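Local atomic coordinates of tubulin-binding cofactor A (Leishmania major, PDB entry 4CQI), a protein that probably captures beta-tubulin and stabilises it in a quasi-native state during the early steps of tubulin folding that precede microtubule assembly. Residues Lys46-Val49 against Glu50-Leu53; Val67-Gln70 against Thr71-Asp75; Asp94-Asp97 against Tyr98-Glu102; Leu114-Ala117 against Thr118-Asp121. One frame throughout, in Å; residues are numbered along the deposited sequence.

Interaction 1: residues Lys46-Val49 against Glu50-Leu53; sequences KREV and EREL. With SO4 (sulfate ion), chain B.
Arg47 and Arg51, one helical turn apart, hold a sulfate ion, probably from the crystallisation liquor, between them. Arg47 NE gives a nearly straight bond to O4 (2.9 Å, 170°), while Arg51 NE binds O1, and the two NH2 groups converge on O3, at 3.0 Å from Arg47 and 2.7 Å from Arg51. The sulfur lies in the plane of each guanidinium, at its edge. Arg47 reaches the ion by a bend at chi3 (58°), whereas Arg51 runs extended from CG to NE.

Glu48 crosses Arg51 at about a right angle, its OE1 3.5 Å from Arg51 CD, and a water bonded to OE1 also accepts a weak bond from Arg51 NH1. Glu48 OE2 sits 3.3 Å from Glu52 OE2, the carboxylate planes 76° apart; each residue is salt-bridged to Arg55, and Glu52 OE1 is also hydrogen-bonded to Gln70 of helix 67-100. A second water links Lys46 O with Glu50 OE2.

Val49 CG1 meets Leu53 CD1 at 3.9 Å. Within helix 23-62, predicted to be coiled coil, Val49 packs on Val81, and Leu53 and Glu52 on Val74, all of helix 67-100.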
# COMPACT_ATOMS: atom_id res chain seq x y z
N LYS A 46 -2.73 -7.38 4.63
CA LYS A 46 -3.91 -8.23 4.55
C LYS A 46 -3.60 -9.73 4.78
O LYS A 46 -4.34 -10.39 5.51
CB LYS A 46 -4.64 -8.05 3.20
CG LYS A 46 -5.29 -6.68 3.08
CD LYS A 46 -5.99 -6.40 1.77
CE LYS A 46 -7.28 -7.18 1.61
NZ LYS A 46 -7.96 -6.77 0.33
N ARG A 47 -2.54 -10.24 4.16
CA ARG A 47 -2.10 -11.63 4.38
C ARG A 47 -1.77 -11.83 5.85
O ARG A 47 -2.13 -12.87 6.46
CB ARG A 47 -0.87 -11.95 3.49
CG ARG A 47 -1.27 -12.06 2.03
CD ARG A 47 -0.11 -12.31 1.09
NE ARG A 47 0.59 -13.54 1.48
CZ ARG A 47 1.86 -13.81 1.22
NH1 ARG A 47 2.60 -12.99 0.48
NH2 ARG A 47 2.40 -14.94 1.69
N GLU A 48 -1.12 -10.82 6.44
CA GLU A 48 -0.70 -10.91 7.86
C GLU A 48 -1.87 -10.89 8.83
O GLU A 48 -1.82 -11.59 9.84
CB GLU A 48 0.38 -9.85 8.16
CG GLU A 48 1.00 -9.96 9.55
CD GLU A 48 1.69 -11.28 9.81
OE1 GLU A 48 2.04 -12.06 8.87
OE2 GLU A 48 1.90 -11.52 11.01
N VAL A 49 -2.96 -10.13 8.56
CA VAL A 49 -4.16 -10.24 9.35
C VAL A 49 -4.59 -11.69 9.49
O VAL A 49 -4.83 -12.18 10.61
CB VAL A 49 -5.34 -9.42 8.76
CG1 VAL A 49 -6.68 -9.85 9.38
CG2 VAL A 49 -5.09 -7.93 8.98
N GLU A 50 -4.68 -12.38 8.36
CA GLU A 50 -5.13 -13.77 8.39
C GLU A 50 -4.21 -14.61 9.25
O GLU A 50 -4.69 -15.39 10.08
CB GLU A 50 -5.28 -14.34 6.97
CG GLU A 50 -6.28 -13.58 6.10
CD GLU A 50 -7.65 -13.43 6.74
OE1 GLU A 50 -8.20 -14.46 7.20
OE2 GLU A 50 -8.19 -12.28 6.77
N ARG A 51 -2.91 -14.43 9.10
CA ARG A 51 -1.92 -15.11 9.94
C ARG A 51 -2.03 -14.77 11.42
O ARG A 51 -1.84 -15.66 12.28
CB ARG A 51 -0.51 -14.77 9.49
CG ARG A 51 -0.27 -15.27 8.07
CD ARG A 51 1.19 -15.27 7.78
NE ARG A 51 1.49 -16.06 6.60
CZ ARG A 51 2.64 -16.68 6.38
NH1 ARG A 51 3.61 -16.61 7.29
NH2 ARG A 51 2.82 -17.36 5.24
N GLU A 52 -2.30 -13.50 11.73
CA GLU A 52 -2.39 -13.09 13.15
C GLU A 52 -3.58 -13.73 13.81
O GLU A 52 -3.52 -14.07 15.00
CB GLU A 52 -2.49 -11.59 13.33
CG GLU A 52 -1.30 -10.75 12.82
CD GLU A 52 -0.02 -10.74 13.67
OE1 GLU A 52 0.24 -11.69 14.46
OE2 GLU A 52 0.74 -9.77 13.50
N LEU A 53 -4.66 -13.88 13.05
CA LEU A 53 -5.85 -14.56 13.52
C LEU A 53 -5.59 -16.07 13.76
O LEU A 53 -6.15 -16.67 14.68
CB LEU A 53 -7.00 -14.37 12.55
CG LEU A 53 -7.67 -12.98 12.48
CD1 LEU A 53 -8.50 -12.76 11.21
CD2 LEU A 53 -8.54 -12.74 13.70
S SO4 B . -0.27 -17.09 3.37
O1 SO4 B . -0.49 -17.17 4.84
O2 SO4 B . -1.02 -18.11 2.62
O3 SO4 B . 1.19 -17.29 3.14
O4 SO4 B . -0.70 -15.78 2.85
O HOH W 1 -7.04 -10.32 5.38
O HOH W 2 3.62 -14.22 9.60

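Interaction 2: residues Val67-Gln70 against Thr71-Asp75; sequences VPQQ and TKVVD
The first turns of helix 67-100 contain a threonine that bonds back to its own helix: Thr71 returns both its backbone N and its hydroxyl to the carbonyl of Val67, four residues earlier. Thr71 N lies 2.6 Å from Val67 O, and Thr71 OG1 donates to the same oxygen at 2.9 Å. The hydroxyl comes from above the carbonyl plane, 44° out of it, while the amide is tilted less. With OG1 set beside its own backbone N (chi1 -68°), the hydroxyl points back down the helix to this carbonyl and passes 3.6 Å from Val67 CG1.

Gln70, the residue before Thr71, bends forward along the helix to Val73 and Val74. Its chain turns at chi2 (59°) and lays the amide against both: OE1 is 3.8 Å from Val73 CB, and NE2 is 3.8 Å from Val74 CG2, that side chain crossing it at about a right angle. NE2 is also hydrogen-bonded to Glu52 OE1, which would help fix the amide's rotation. Gln69 NE2 rests at the same distance, 3.8 Å, from Val73 CG2. The extended Lys72 chain runs past Pro68 O, with CD 3.4 Å from it.

Helix 23-62 packs against this end of the second helix, with Cys60 on Val67, Arg55 on Gln70 and Glu52 on Val73.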
# COMPACT_ATOMS: atom_id res chain seq x y z
N VAL A 67 -2.39 -15.16 24.64
CA VAL A 67 -3.64 -14.68 23.99
C VAL A 67 -3.98 -13.19 24.17
O VAL A 67 -4.38 -12.55 23.20
CB VAL A 67 -4.89 -15.49 24.42
CG1 VAL A 67 -6.18 -14.81 23.96
CG2 VAL A 67 -4.82 -16.91 23.88
N PRO A 68 -3.86 -12.65 25.40
CA PRO A 68 -4.07 -11.20 25.58
C PRO A 68 -3.14 -10.34 24.75
O PRO A 68 -3.57 -9.32 24.18
CB PRO A 68 -3.79 -10.97 27.07
CG PRO A 68 -3.14 -12.22 27.57
CD PRO A 68 -3.70 -13.32 26.70
N GLN A 69 -1.87 -10.72 24.71
CA GLN A 69 -0.91 -10.01 23.90
C GLN A 69 -1.28 -10.16 22.41
O GLN A 69 -1.20 -9.19 21.66
CB GLN A 69 0.52 -10.50 24.19
CG GLN A 69 1.61 -9.91 23.29
CD GLN A 69 1.66 -8.38 23.26
OE1 GLN A 69 1.15 -7.70 24.16
NE2 GLN A 69 2.29 -7.83 22.22
N GLN A 70 -1.72 -11.35 22.00
CA GLN A 70 -2.04 -11.59 20.58
C GLN A 70 -3.40 -11.02 20.18
O GLN A 70 -3.60 -10.68 19.00
CB GLN A 70 -1.95 -13.08 20.23
CG GLN A 70 -2.07 -13.42 18.74
CD GLN A 70 -1.02 -12.76 17.85
OE1 GLN A 70 0.06 -12.32 18.29
NE2 GLN A 70 -1.33 -12.70 16.55
N THR A 71 -4.33 -10.93 21.13
CA THR A 71 -5.59 -10.25 20.89
C THR A 71 -5.34 -8.78 20.47
O THR A 71 -5.94 -8.28 19.50
CB THR A 71 -6.53 -10.31 22.12
OG1 THR A 71 -6.94 -11.66 22.29
CG2 THR A 71 -7.79 -9.46 21.89
N LYS A 72 -4.46 -8.13 21.21
CA LYS A 72 -4.06 -6.74 20.93
C LYS A 72 -3.32 -6.60 19.58
O LYS A 72 -3.56 -5.65 18.83
CB LYS A 72 -3.21 -6.20 22.09
CG LYS A 72 -4.04 -5.88 23.35
CD LYS A 72 -3.26 -5.95 24.66
CE LYS A 72 -4.20 -5.89 25.87
NZ LYS A 72 -3.57 -6.38 27.14
N VAL A 73 -2.45 -7.56 19.26
CA VAL A 73 -1.74 -7.56 17.96
C VAL A 73 -2.72 -7.77 16.78
O VAL A 73 -2.55 -7.11 15.75
CB VAL A 73 -0.65 -8.62 17.95
CG1 VAL A 73 -0.04 -8.84 16.56
CG2 VAL A 73 0.43 -8.30 18.98
N VAL A 74 -3.71 -8.65 16.95
CA VAL A 74 -4.73 -8.89 15.92
C VAL A 74 -5.53 -7.62 15.67
O VAL A 74 -5.78 -7.23 14.51
CB VAL A 74 -5.67 -10.06 16.30
CG1 VAL A 74 -6.90 -10.11 15.41
CG2 VAL A 74 -4.90 -11.39 16.26
N ASP A 75 -5.90 -6.93 16.75
CA ASP A 75 -6.68 -5.71 16.62
C ASP A 75 -5.87 -4.65 15.86
O ASP A 75 -6.37 -3.96 14.95
CB ASP A 75 -7.14 -5.21 17.98
CG ASP A 75 -8.17 -4.08 17.87
OD1 ASP A 75 -9.13 -4.19 17.05
OD2 ASP A 75 -8.01 -3.05 18.55

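Interaction 3: residues Asp94-Asp97 against Tyr98-Glu102; sequences DLSD and YLEKE
The backbone carries i to i+4 bonds from Tyr98 N to Asp94 O, from Leu99 N to Leu95 O (2.9 Å) and from Glu100 N to Ser96 O, then slackens as helix 67-100 runs out: Asp97 O receives only weak bonds, from Glu100 N and Lys101 N. This is the C-terminal end of the second helix in the three-helix TBCA fold, where the chain turns into the loop before helix 109-125. Lys101 N also bonds to Tyr98 O at 2.9 Å.

On the inner face Leu95 CG and Leu99 CD1 stand 4.3 Å apart. Leu95 rests on Leu28 and Leu35 of helix 23-62 as well as on Met119 of helix 109-125, and Leu99 reaches Leu112 and Met119. Tyr98 CB lies against Asp94 O and Leu95 O, and its side chain then leads off to Asn24 and Thr27. The carboxylate of Asp94 is held by a salt bridge from OD2 to Lys31.

The outer face is polar. Glu100 CG, beside the backbone N (chi1 -64°), lies 3.4 Å from Ser96 O, and the chain extended beyond it brings OE2 within 3.8 Å of Ser96 OG. A single water joins the group: it accepts from Ser96 OG at 2.9 Å and donates to Asp97 OD1 at 2.6 Å and Glu100 OE2 at 2.8 Å.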
# COMPACT_ATOMS: atom_id res chain seq x y z
N ASP A 94 -1.18 12.27 -4.88
CA ASP A 94 0.07 12.95 -5.13
C ASP A 94 0.54 12.75 -6.58
O ASP A 94 0.95 13.72 -7.26
CB ASP A 94 1.13 12.46 -4.15
CG ASP A 94 2.42 13.24 -4.25
OD1 ASP A 94 2.38 14.48 -4.00
OD2 ASP A 94 3.47 12.64 -4.51
N LEU A 95 0.44 11.51 -7.06
CA LEU A 95 0.85 11.17 -8.41
C LEU A 95 -0.07 11.80 -9.39
O LEU A 95 0.36 12.42 -10.37
CB LEU A 95 0.92 9.62 -8.59
CG LEU A 95 1.32 9.04 -9.93
CD1 LEU A 95 2.65 9.60 -10.47
CD2 LEU A 95 1.35 7.50 -9.87
N SER A 96 -1.37 11.67 -9.15
CA SER A 96 -2.36 12.28 -9.99
C SER A 96 -2.22 13.81 -10.12
O SER A 96 -2.33 14.37 -11.24
CB SER A 96 -3.76 11.95 -9.44
OG SER A 96 -4.76 12.51 -10.27
N ASP A 97 -1.99 14.48 -9.00
CA ASP A 97 -1.69 15.92 -9.00
C ASP A 97 -0.44 16.22 -9.83
O ASP A 97 -0.46 17.15 -10.61
CB ASP A 97 -1.47 16.44 -7.57
CG ASP A 97 -2.78 16.59 -6.77
OD1 ASP A 97 -3.88 16.38 -7.32
OD2 ASP A 97 -2.66 16.90 -5.57
N TYR A 98 0.63 15.46 -9.65
CA TYR A 98 1.89 15.69 -10.37
C TYR A 98 1.69 15.57 -11.88
O TYR A 98 2.24 16.38 -12.65
CB TYR A 98 3.00 14.73 -9.93
CG TYR A 98 4.37 15.16 -10.41
CD1 TYR A 98 4.96 16.29 -9.89
CD2 TYR A 98 5.05 14.46 -11.41
CE1 TYR A 98 6.18 16.73 -10.33
CE2 TYR A 98 6.28 14.89 -11.85
CZ TYR A 98 6.84 16.04 -11.31
OH TYR A 98 8.08 16.49 -11.73
N LEU A 99 0.91 14.57 -12.28
CA LEU A 99 0.59 14.36 -13.69
C LEU A 99 -0.19 15.52 -14.30
O LEU A 99 -0.14 15.71 -15.51
CB LEU A 99 -0.13 13.03 -13.92
CG LEU A 99 0.74 11.78 -13.75
CD1 LEU A 99 -0.15 10.55 -13.65
CD2 LEU A 99 1.70 11.59 -14.95
N GLU A 100 -0.93 16.26 -13.48
CA GLU A 100 -1.57 17.48 -13.96
C GLU A 100 -0.62 18.68 -14.05
O GLU A 100 -0.92 19.62 -14.77
CB GLU A 100 -2.76 17.83 -13.08
CG GLU A 100 -3.84 16.77 -13.17
CD GLU A 100 -4.87 16.88 -12.07
OE1 GLU A 100 -4.95 17.97 -11.43
OE2 GLU A 100 -5.58 15.87 -11.84
N LYS A 101 0.49 18.64 -13.33
CA LYS A 101 1.47 19.75 -13.28
C LYS A 101 2.72 19.40 -14.06
O LYS A 101 2.60 19.09 -15.25
CB LYS A 101 1.76 20.15 -11.83
CG LYS A 101 0.52 20.55 -11.05
CD LYS A 101 0.85 21.21 -9.71
CE LYS A 101 -0.41 21.68 -8.96
NZ LYS A 101 -0.09 22.42 -7.68
N GLU A 102 3.91 19.41 -13.43
CA GLU A 102 5.17 19.25 -14.17
C GLU A 102 5.29 17.89 -14.84
O GLU A 102 6.05 17.73 -15.81
CB GLU A 102 6.39 19.46 -13.26
CG GLU A 102 6.58 20.88 -12.74
CD GLU A 102 5.86 21.15 -11.44
OE1 GLU A 102 4.94 20.36 -11.08
OE2 GLU A 102 6.24 22.15 -10.79
O HOH W 3 -5.15 15.11 -9.15

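Interaction 4: residues Leu114-Ala117 against Thr118-Asp121; sequences LARA and TMAD
Thr118 makes the tight part of this contact, a buried side chain whose hydroxyl donates to Leu114 O at 2.7 Å. Thr118 N bonds to the same oxygen at 2.9 Å, and the two donors arrive from opposite faces of the carbonyl plane, the hydroxyl tilted 35° out of it and the amide rather less. Since OG1 lies beside its own backbone N (chi1 -56°), it faces back along the helix toward that carbonyl. Both donors of the threonine thus go to one oxygen.

Met119 forms the other close element. A bend at chi3 (-71°) turns its methyl back over the preceding turn, putting CE 3.6 Å from Ala115 O and 3.8 Å from Arg116 CA; CG is nearer still to Ala115 O, at 3.3 Å.

The remaining side is looser and open to solvent. There Leu114 CD1 lies 3.8 Å from Thr118 OG1 where the two side chains cross. Arg116 is exposed, its CG 4.3 Å from Met119 CE, and its guanidinium has a weak, long ion pair with Asp113. Asp121 stands at this surface with CG 3.2 Å from Ala117 O, while its OD2 is hydrogen-bonded to a glycerol, probably from the crystallisation liquor.

Ala115 and Thr118 face Val32 of helix 23-62, Thr118 and Met119 reach Leu35, and Met119 also faces helix 67-100. With Ala115, Thr118 and Met119 turned inward, this segment packs on two helices at once, as the third helix of a three-helix bundle does, here that of the TBCA fold.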
# COMPACT_ATOMS: atom_id res chain seq x y z
N LEU A 114 2.79 3.31 -17.33
CA LEU A 114 3.06 2.67 -16.07
C LEU A 114 2.44 3.45 -14.88
O LEU A 114 1.89 2.85 -13.95
CB LEU A 114 4.56 2.56 -15.87
CG LEU A 114 5.01 1.91 -14.58
CD1 LEU A 114 4.45 0.50 -14.48
CD2 LEU A 114 6.53 1.95 -14.48
N ALA A 115 2.57 4.77 -14.89
CA ALA A 115 1.96 5.59 -13.82
C ALA A 115 0.43 5.38 -13.80
O ALA A 115 -0.18 5.14 -12.74
CB ALA A 115 2.29 7.08 -14.02
N ARG A 116 -0.21 5.41 -14.97
CA ARG A 116 -1.64 5.14 -15.03
C ARG A 116 -2.01 3.71 -14.60
O ARG A 116 -3.00 3.51 -13.86
CB ARG A 116 -2.21 5.45 -16.41
CG ARG A 116 -2.13 6.94 -16.75
CD ARG A 116 -2.95 7.26 -18.00
NE ARG A 116 -2.15 7.26 -19.23
CZ ARG A 116 -1.47 8.31 -19.69
NH1 ARG A 116 -1.46 9.48 -19.04
NH2 ARG A 116 -0.79 8.18 -20.82
N ALA A 117 -1.26 2.71 -15.05
CA ALA A 117 -1.48 1.31 -14.61
C ALA A 117 -1.38 1.13 -13.08
O ALA A 117 -2.20 0.40 -12.45
CB ALA A 117 -0.50 0.35 -15.33
N THR A 118 -0.41 1.80 -12.49
CA THR A 118 -0.09 1.66 -11.05
C THR A 118 -1.18 2.36 -10.24
O THR A 118 -1.65 1.81 -9.24
CB THR A 118 1.30 2.25 -10.72
OG1 THR A 118 2.28 1.61 -11.55
CG2 THR A 118 1.69 2.01 -9.27
N MET A 119 -1.64 3.54 -10.69
CA MET A 119 -2.84 4.15 -10.08
C MET A 119 -4.06 3.25 -10.16
O MET A 119 -4.76 3.08 -9.15
CB MET A 119 -3.13 5.54 -10.70
CG MET A 119 -2.07 6.56 -10.37
SD MET A 119 -2.49 8.25 -10.90
CE MET A 119 -2.34 8.07 -12.65
N ALA A 120 -4.32 2.66 -11.32
CA ALA A 120 -5.43 1.71 -11.46
C ALA A 120 -5.29 0.51 -10.52
O ALA A 120 -6.27 0.11 -9.89
CB ALA A 120 -5.61 1.28 -12.90
N ASP A 121 -4.07 -0.04 -10.40
CA ASP A 121 -3.78 -1.10 -9.40
C ASP A 121 -4.08 -0.66 -7.96
O ASP A 121 -4.64 -1.44 -7.18
CB ASP A 121 -2.32 -1.59 -9.45
CG ASP A 121 -1.98 -2.34 -10.74
OD1 ASP A 121 -2.89 -2.86 -11.41
OD2 ASP A 121 -0.78 -2.44 -11.06

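Overall arrangement
The four contacts come in series along the chain, one on helix 23-62, two on helix 67-100 and one on helix 109-125, and fall into two pairs at opposite sides of the molecule's centre. Interactions 1 and 2, with centres about 12 Å apart, touch where the first helix pairs with the start of the second. Interactions 3 and 4, about 13 Å apart, meet where the end of the second helix packs on the third. Interactions 2 and 3 share a helix, yet their centres are about 41 Å apart, a measure of how elongated this all-helical, probably tubulin-binding bundle is.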